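Orotidine 5'-phosphate decarboxylase (Lactobacillus acidophilus, PDB 3TFX) probably catalyses the decarboxylation of orotidine 5'-monophosphate to uridine 5'-monophosphate, the closing step of de novo UMP synthesis. Local coordinates at residues I59-M65 with I84-H90; P116-V121 with G157-I162. One frame throughout, in Å; residues are numbered along the deposited sequence.

Interaction 1: residues I59-M65 with I84-H90; sequences IFLDLKM and ITFTTVH
Thr88 turns OG1 into the position between its own backbone N and carbonyl carbon (chi1 42°), while Asp62 carries CG opposite its backbone N (chi1 -177°), and these two torsions bring hydroxyl and carboxylate together. The pair lies between neighbouring parallel strands of a TIM barrel, joined through helix 69-80 as a beta-alpha-beta unit. Thr88 OG1 donates to Asp62 OD1 over 2.6 Å, arriving on the anti side and 26° out of the carboxylate plane. Lys64 NZ reaches the same OD1 at 2.9 Å from the opposite face, on the syn side, as part of a salt bridge; NZ also pairs with Asp67 of the second subunit, and Asp62 OD2 with Lys35. The threonine hydroxyl in turn accepts from Lys64 N at 3.0 Å, so one side chain links the carboxylate to the backbone of Lys64, the predicted proton donor, within a predicted substrate site. A valine in place of Thr88 would probably leave Lys64 N without this acceptor and Asp62 OD1 without its donor on the anti side. The other branch, Thr88 CG2, sits at the edge of the Phe60 ring, in its plane, 3.7 Å from Phe60 CE1. Farther back, Phe60 CD1 rests 3.6 Å from Phe86 CB, the two side chains crossing at about a right angle. Ladder bonds flank this cluster, among them Leu61 N to Phe86 O at 2.8 Å. On the side of the sheet bearing Leu61 and Thr87, Thr87 OG1 donates in the carbonyl plane to Leu61 O. One water accepts a hydrogen bond from Leu63 N and donates to Thr87 OG1 and Thr88 O, bridging the strands. Beyond it the ladder resumes, with His90 N 3.0 Å from Met65 O.

Interaction 2: residues P116-V121 with G157-I162; sequences PKLLAV and GADGVI
Asp159 reaches across to Lys117 and Leu118 at the point where strands 117-121 and 160-162, adjacent and parallel in the TIM barrel, begin to pair. Its CB lies 3.8 Å from Lys117 CD, the two side chains crossing at about a right angle. CG, held opposite the carbonyl carbon (chi1 -58°), lies near Leu118 N and Lys117 CD. At the tip, OD2 accepts from Leu118 N at 2.8 Å through its anti lone pair, and the N-H...O angle of 171° makes this bond almost straight. The same oxygen forms a salt bridge with Lys102 of helix 95-108, which ties the helix to the barrel here. The backbone of Asp159 returns the grip: its N donates to Leu118 O at 2.7 Å, so side chain and main chain clamp Leu118 from both its N-H and its C=O. Next along, the extended backbone of Gly160 packs against Leu119, whose CD2 is 3.7 Å from Gly160 CA; a CB at this glycine would probably clash with that methyl group where it now lies. The short strand axes make an angle of 44°, and Ala120 holds the regular pairing, its N bonding Gly160 O at 2.9 Å and its O accepting from Ile162 N at 3.0 Å. Beside this ladder, on the side of Leu119, Ile162 CD1 comes to 3.8 Å from Leu119 CD1.

In the fold
The two interactions are successive parts of one closed parallel barrel, with centres about 8 Å apart. Along the chain interaction 1 (59-65 with 84-90) is complete before interaction 2 (116-121 with 157-162) opens; helix 95-108 lies between them. Strands 86-90 and 117-121 are themselves neighbours in the sheet, so four consecutive strands form a continuous wall, which probably helps shape the substrate site at the C-terminal strand ends, as in TIM-barrel enzymes generally. The join includes probable backbone hydrogen bonds, Thr85 O with Lys117 N and Val89 O with Val121 N, each 2.7 Å. Interaction 1 holds Lys64 and meets the second subunit; Val121 of interaction 2 packs about 4 Å from the Lys64 side chain (nearest atoms).

Interaction 1: residues I59-M65 with I84-H90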
loop_
_atom_site.group_PDB
_atom_site.type_symbol
_atom_site.label_atom_id
_atom_site.label_comp_id
_atom_site.label_asym_id
_atom_site.label_seq_id
_atom_site.Cartn_x
_atom_site.Cartn_y
_atom_site.Cartn_z
ATOM N N ILE A 59 12.349 -8.547 10.020
ATOM C CA ILE A 59 10.961 -8.178 9.726
ATOM C C ILE A 59 10.688 -8.147 8.232
ATOM O O ILE A 59 11.403 -7.508 7.473
ATOM C CB ILE A 59 10.526 -6.806 10.391
ATOM C CG1 ILE A 59 10.219 -6.975 11.885
ATOM C CG2 ILE A 59 9.270 -6.234 9.742
ATOM C CD1 ILE A 59 11.435 -6.928 12.762
ATOM N N PHE A 60 9.636 -8.866 7.829
ATOM C CA PHE A 60 9.031 -8.724 6.516
ATOM C C PHE A 60 7.944 -7.677 6.729
ATOM O O PHE A 60 6.897 -7.969 7.297
ATOM C CB PHE A 60 8.497 -10.103 6.054
ATOM C CG PHE A 60 7.665 -10.094 4.785
ATOM C CD1 PHE A 60 7.485 -8.948 4.008
ATOM C CD2 PHE A 60 7.061 -11.267 4.367
ATOM C CE1 PHE A 60 6.700 -8.987 2.844
ATOM C CE2 PHE A 60 6.284 -11.318 3.209
ATOM C CZ PHE A 60 6.101 -10.177 2.445
ATOM N N LEU A 61 8.220 -6.434 6.326
ATOM C CA LEU A 61 7.214 -5.377 6.414
ATOM C C LEU A 61 6.380 -5.318 5.138
ATOM O O LEU A 61 6.828 -4.814 4.096
ATOM C CB LEU A 61 7.854 -4.016 6.721
ATOM C CG LEU A 61 6.901 -2.825 6.877
ATOM C CD1 LEU A 61 5.715 -3.139 7.800
ATOM C CD2 LEU A 61 7.666 -1.647 7.396
ATOM N N ASP A 62 5.153 -5.822 5.249
ATOM C CA ASP A 62 4.327 -6.156 4.103
ATOM C C ASP A 62 3.214 -5.124 3.890
ATOM O O ASP A 62 2.055 -5.343 4.276
ATOM C CB ASP A 62 3.756 -7.560 4.321
ATOM C CG ASP A 62 2.922 -8.066 3.146
ATOM O OD1 ASP A 62 2.847 -7.401 2.081
ATOM O OD2 ASP A 62 2.334 -9.152 3.308
ATOM N N LEU A 63 3.579 -4.015 3.247
ATOM C CA LEU A 63 2.678 -2.881 3.026
ATOM C C LEU A 63 2.218 -2.720 1.570
ATOM O O LEU A 63 1.413 -1.827 1.284
ATOM C CB LEU A 63 3.368 -1.597 3.490
ATOM C CG LEU A 63 3.179 -1.017 4.895
ATOM C CD1 LEU A 63 2.630 -1.991 5.953
ATOM C CD2 LEU A 63 4.463 -0.299 5.367
ATOM N N LYS A 64 2.744 -3.557 0.668
ATOM C CA LYS A 64 2.314 -3.628 -0.749
ATOM C C LYS A 64 2.206 -2.253 -1.436
ATOM O O LYS A 64 1.147 -1.879 -1.958
ATOM C CB LYS A 64 1.002 -4.420 -0.905
ATOM C CG LYS A 64 1.020 -5.811 -0.255
ATOM C CD LYS A 64 -0.168 -6.664 -0.687
ATOM C CE LYS A 64 -0.091 -8.085 -0.072
ATOM N NZ LYS A 64 0.058 -8.071 1.435
HETATM N N MSE A 65 3.295 -1.496 -1.426
HETATM C CA MSE A 65 3.228 -0.120 -1.932
HETATM C C MSE A 65 2.750 -0.115 -3.371
HETATM O O MSE A 65 3.198 -0.942 -4.187
HETATM C CB MSE A 65 4.565 0.585 -1.782
HETATM C CG MSE A 65 4.894 0.947 -0.344
HETATM SE SE MSE A 65 6.717 1.632 -0.184
HETATM C CE MSE A 65 7.669 -0.043 -0.581
ATOM N N ILE A 84 14.397 -3.201 8.063
ATOM C CA ILE A 84 13.613 -4.396 7.704
ATOM C C ILE A 84 14.370 -5.273 6.686
ATOM O O ILE A 84 15.426 -4.865 6.177
ATOM C CB ILE A 84 12.103 -4.095 7.310
ATOM C CG1 ILE A 84 11.890 -3.622 5.859
ATOM C CG2 ILE A 84 11.412 -3.176 8.336
ATOM C CD1 ILE A 84 12.577 -2.381 5.449
ATOM N N THR A 85 13.855 -6.481 6.440
ATOM C CA THR A 85 14.550 -7.472 5.626
ATOM C C THR A 85 13.840 -7.708 4.275
ATOM O O THR A 85 14.493 -7.760 3.234
ATOM C CB THR A 85 14.715 -8.807 6.408
ATOM O OG1 THR A 85 15.116 -8.529 7.763
ATOM C CG2 THR A 85 15.772 -9.715 5.751
ATOM N N PHE A 86 12.512 -7.860 4.308
ATOM C CA PHE A 86 11.692 -8.026 3.102
ATOM C C PHE A 86 10.608 -6.969 3.135
ATOM O O PHE A 86 10.090 -6.645 4.207
ATOM C CB PHE A 86 10.941 -9.381 3.062
ATOM C CG PHE A 86 11.814 -10.613 2.879
ATOM C CD1 PHE A 86 13.181 -10.531 2.625
ATOM C CD2 PHE A 86 11.224 -11.873 2.910
ATOM C CE1 PHE A 86 13.952 -11.702 2.458
ATOM C CE2 PHE A 86 11.972 -13.024 2.740
ATOM C CZ PHE A 86 13.340 -12.941 2.520
ATOM N N THR A 87 10.229 -6.477 1.959
ATOM C CA THR A 87 9.083 -5.597 1.817
ATOM C C THR A 87 8.412 -5.814 0.447
ATOM O O THR A 87 9.059 -6.287 -0.487
ATOM C CB THR A 87 9.505 -4.124 2.050
ATOM O OG1 THR A 87 8.421 -3.409 2.641
ATOM C CG2 THR A 87 9.920 -3.448 0.786
ATOM N N THR A 88 7.132 -5.469 0.335
ATOM C CA THR A 88 6.350 -5.691 -0.890
ATOM C C THR A 88 5.923 -4.434 -1.668
ATOM O O THR A 88 5.726 -3.357 -1.093
ATOM C CB THR A 88 5.057 -6.495 -0.581
ATOM O OG1 THR A 88 4.473 -5.995 0.626
ATOM C CG2 THR A 88 5.358 -7.961 -0.432
ATOM N N VAL A 89 5.786 -4.609 -2.984
ATOM C CA VAL A 89 5.136 -3.652 -3.900
ATOM C C VAL A 89 4.202 -4.402 -4.850
ATOM O O VAL A 89 4.374 -5.609 -5.081
ATOM C CB VAL A 89 6.155 -2.821 -4.769
ATOM C CG1 VAL A 89 7.005 -1.892 -3.909
ATOM C CG2 VAL A 89 7.045 -3.733 -5.622
ATOM N N HIS A 90 3.231 -3.685 -5.411
ATOM C CA HIS A 90 2.383 -4.217 -6.478
ATOM C C HIS A 90 3.047 -4.153 -7.850
ATOM O O HIS A 90 3.433 -3.065 -8.308
ATOM C CB HIS A 90 1.036 -3.480 -6.501
ATOM C CG HIS A 90 0.026 -4.068 -5.568
ATOM N ND1 HIS A 90 -0.737 -5.167 -5.900
ATOM C CD2 HIS A 90 -0.316 -3.741 -4.301
ATOM C CE1 HIS A 90 -1.518 -5.481 -4.881
ATOM N NE2 HIS A 90 -1.282 -4.629 -3.900
HETATM O O HOH W 1 14.811 -6.984 10.008
HETATM O O HOH W 2 5.796 -2.769 1.638
#

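Interaction 2: residues P116-V121 with G157-I162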
loop_
_atom_site.group_PDB
_atom_site.type_symbol
_atom_site.label_atom_id
_atom_site.label_comp_id
_atom_site.label_asym_id
_atom_site.label_seq_id
_atom_site.Cartn_x
_atom_site.Cartn_y
_atom_site.Cartn_z
ATOM N N PRO A 116 17.193 -4.218 2.012
ATOM C CA PRO A 116 16.002 -5.052 2.074
ATOM C C PRO A 116 15.694 -5.699 0.717
ATOM O O PRO A 116 15.980 -5.117 -0.332
ATOM C CB PRO A 116 14.900 -4.053 2.435
ATOM C CG PRO A 116 15.575 -2.965 3.153
ATOM C CD PRO A 116 16.977 -2.890 2.618
ATOM N N LYS A 117 15.135 -6.899 0.744
ATOM C CA LYS A 117 14.742 -7.583 -0.491
ATOM C C LYS A 117 13.382 -7.047 -0.929
ATOM O O LYS A 117 12.487 -6.903 -0.109
ATOM C CB LYS A 117 14.702 -9.107 -0.286
ATOM C CG LYS A 117 16.035 -9.703 0.144
ATOM C CD LYS A 117 16.879 -10.013 -1.083
ATOM C CE LYS A 117 18.316 -9.548 -0.957
ATOM N NZ LYS A 117 19.169 -10.458 -0.158
ATOM N N LEU A 118 13.246 -6.727 -2.213
ATOM C CA LEU A 118 11.995 -6.194 -2.755
ATOM C C LEU A 118 11.196 -7.320 -3.374
ATOM O O LEU A 118 11.635 -7.959 -4.330
ATOM C CB LEU A 118 12.274 -5.126 -3.818
ATOM C CG LEU A 118 11.100 -4.486 -4.561
ATOM C CD1 LEU A 118 10.181 -3.741 -3.586
ATOM C CD2 LEU A 118 11.633 -3.541 -5.671
ATOM N N LEU A 119 10.008 -7.546 -2.852
ATOM C CA LEU A 119 9.186 -8.630 -3.355
ATOM C C LEU A 119 7.963 -8.068 -4.056
ATOM O O LEU A 119 7.301 -7.172 -3.531
ATOM C CB LEU A 119 8.760 -9.549 -2.197
ATOM C CG LEU A 119 9.877 -10.116 -1.321
ATOM C CD1 LEU A 119 9.299 -10.698 -0.029
ATOM C CD2 LEU A 119 10.651 -11.183 -2.088
ATOM N N ALA A 120 7.653 -8.606 -5.225
ATOM C CA ALA A 120 6.491 -8.153 -5.986
ATOM C C ALA A 120 5.283 -9.003 -5.684
ATOM O O ALA A 120 5.353 -10.241 -5.658
ATOM C CB ALA A 120 6.766 -8.163 -7.484
ATOM N N VAL A 121 4.183 -8.323 -5.411
ATOM C CA VAL A 121 2.894 -8.955 -5.390
ATOM C C VAL A 121 2.397 -8.959 -6.810
ATOM O O VAL A 121 2.617 -8.013 -7.583
ATOM C CB VAL A 121 1.905 -8.224 -4.458
ATOM C CG1 VAL A 121 0.444 -8.635 -4.745
ATOM C CG2 VAL A 121 2.290 -8.496 -2.999
ATOM N N GLY A 157 14.144 -5.045 -11.267
ATOM C CA GLY A 157 14.822 -4.874 -9.976
ATOM C C GLY A 157 14.214 -5.532 -8.742
ATOM O O GLY A 157 14.754 -5.402 -7.646
ATOM N N ALA A 158 13.098 -6.234 -8.891
ATOM C CA ALA A 158 12.558 -6.987 -7.746
ATOM C C ALA A 158 13.470 -8.167 -7.427
ATOM O O ALA A 158 14.027 -8.785 -8.320
ATOM C CB ALA A 158 11.149 -7.464 -8.014
ATOM N N ASP A 159 13.620 -8.479 -6.148
ATOM C CA ASP A 159 14.430 -9.618 -5.741
ATOM C C ASP A 159 13.643 -10.924 -5.675
ATOM O O ASP A 159 14.224 -12.008 -5.596
ATOM C CB ASP A 159 15.077 -9.330 -4.399
ATOM C CG ASP A 159 15.938 -8.098 -4.440
ATOM O OD1 ASP A 159 16.933 -8.096 -5.197
ATOM O OD2 ASP A 159 15.619 -7.135 -3.718
ATOM N N GLY A 160 12.321 -10.813 -5.707
ATOM C CA GLY A 160 11.473 -11.991 -5.605
ATOM C C GLY A 160 10.011 -11.670 -5.796
ATOM O O GLY A 160 9.659 -10.526 -6.097
ATOM N N VAL A 161 9.169 -12.704 -5.672
ATOM C CA VAL A 161 7.720 -12.551 -5.726
ATOM C C VAL A 161 7.031 -13.301 -4.573
ATOM O O VAL A 161 7.564 -14.265 -4.032
ATOM C CB VAL A 161 7.124 -13.106 -7.035
ATOM C CG1 VAL A 161 7.378 -12.165 -8.182
ATOM C CG2 VAL A 161 7.648 -14.537 -7.311
ATOM N N ILE A 162 5.829 -12.859 -4.230
ATOM C CA ILE A 162 4.940 -13.634 -3.389
ATOM C C ILE A 162 4.119 -14.499 -4.330
ATOM O O ILE A 162 3.453 -13.974 -5.214
ATOM C CB ILE A 162 3.973 -12.719 -2.596
ATOM C CG1 ILE A 162 4.726 -11.565 -1.897
ATOM C CG2 ILE A 162 3.030 -13.566 -1.683
ATOM C CD1 ILE A 162 5.797 -11.968 -0.890
#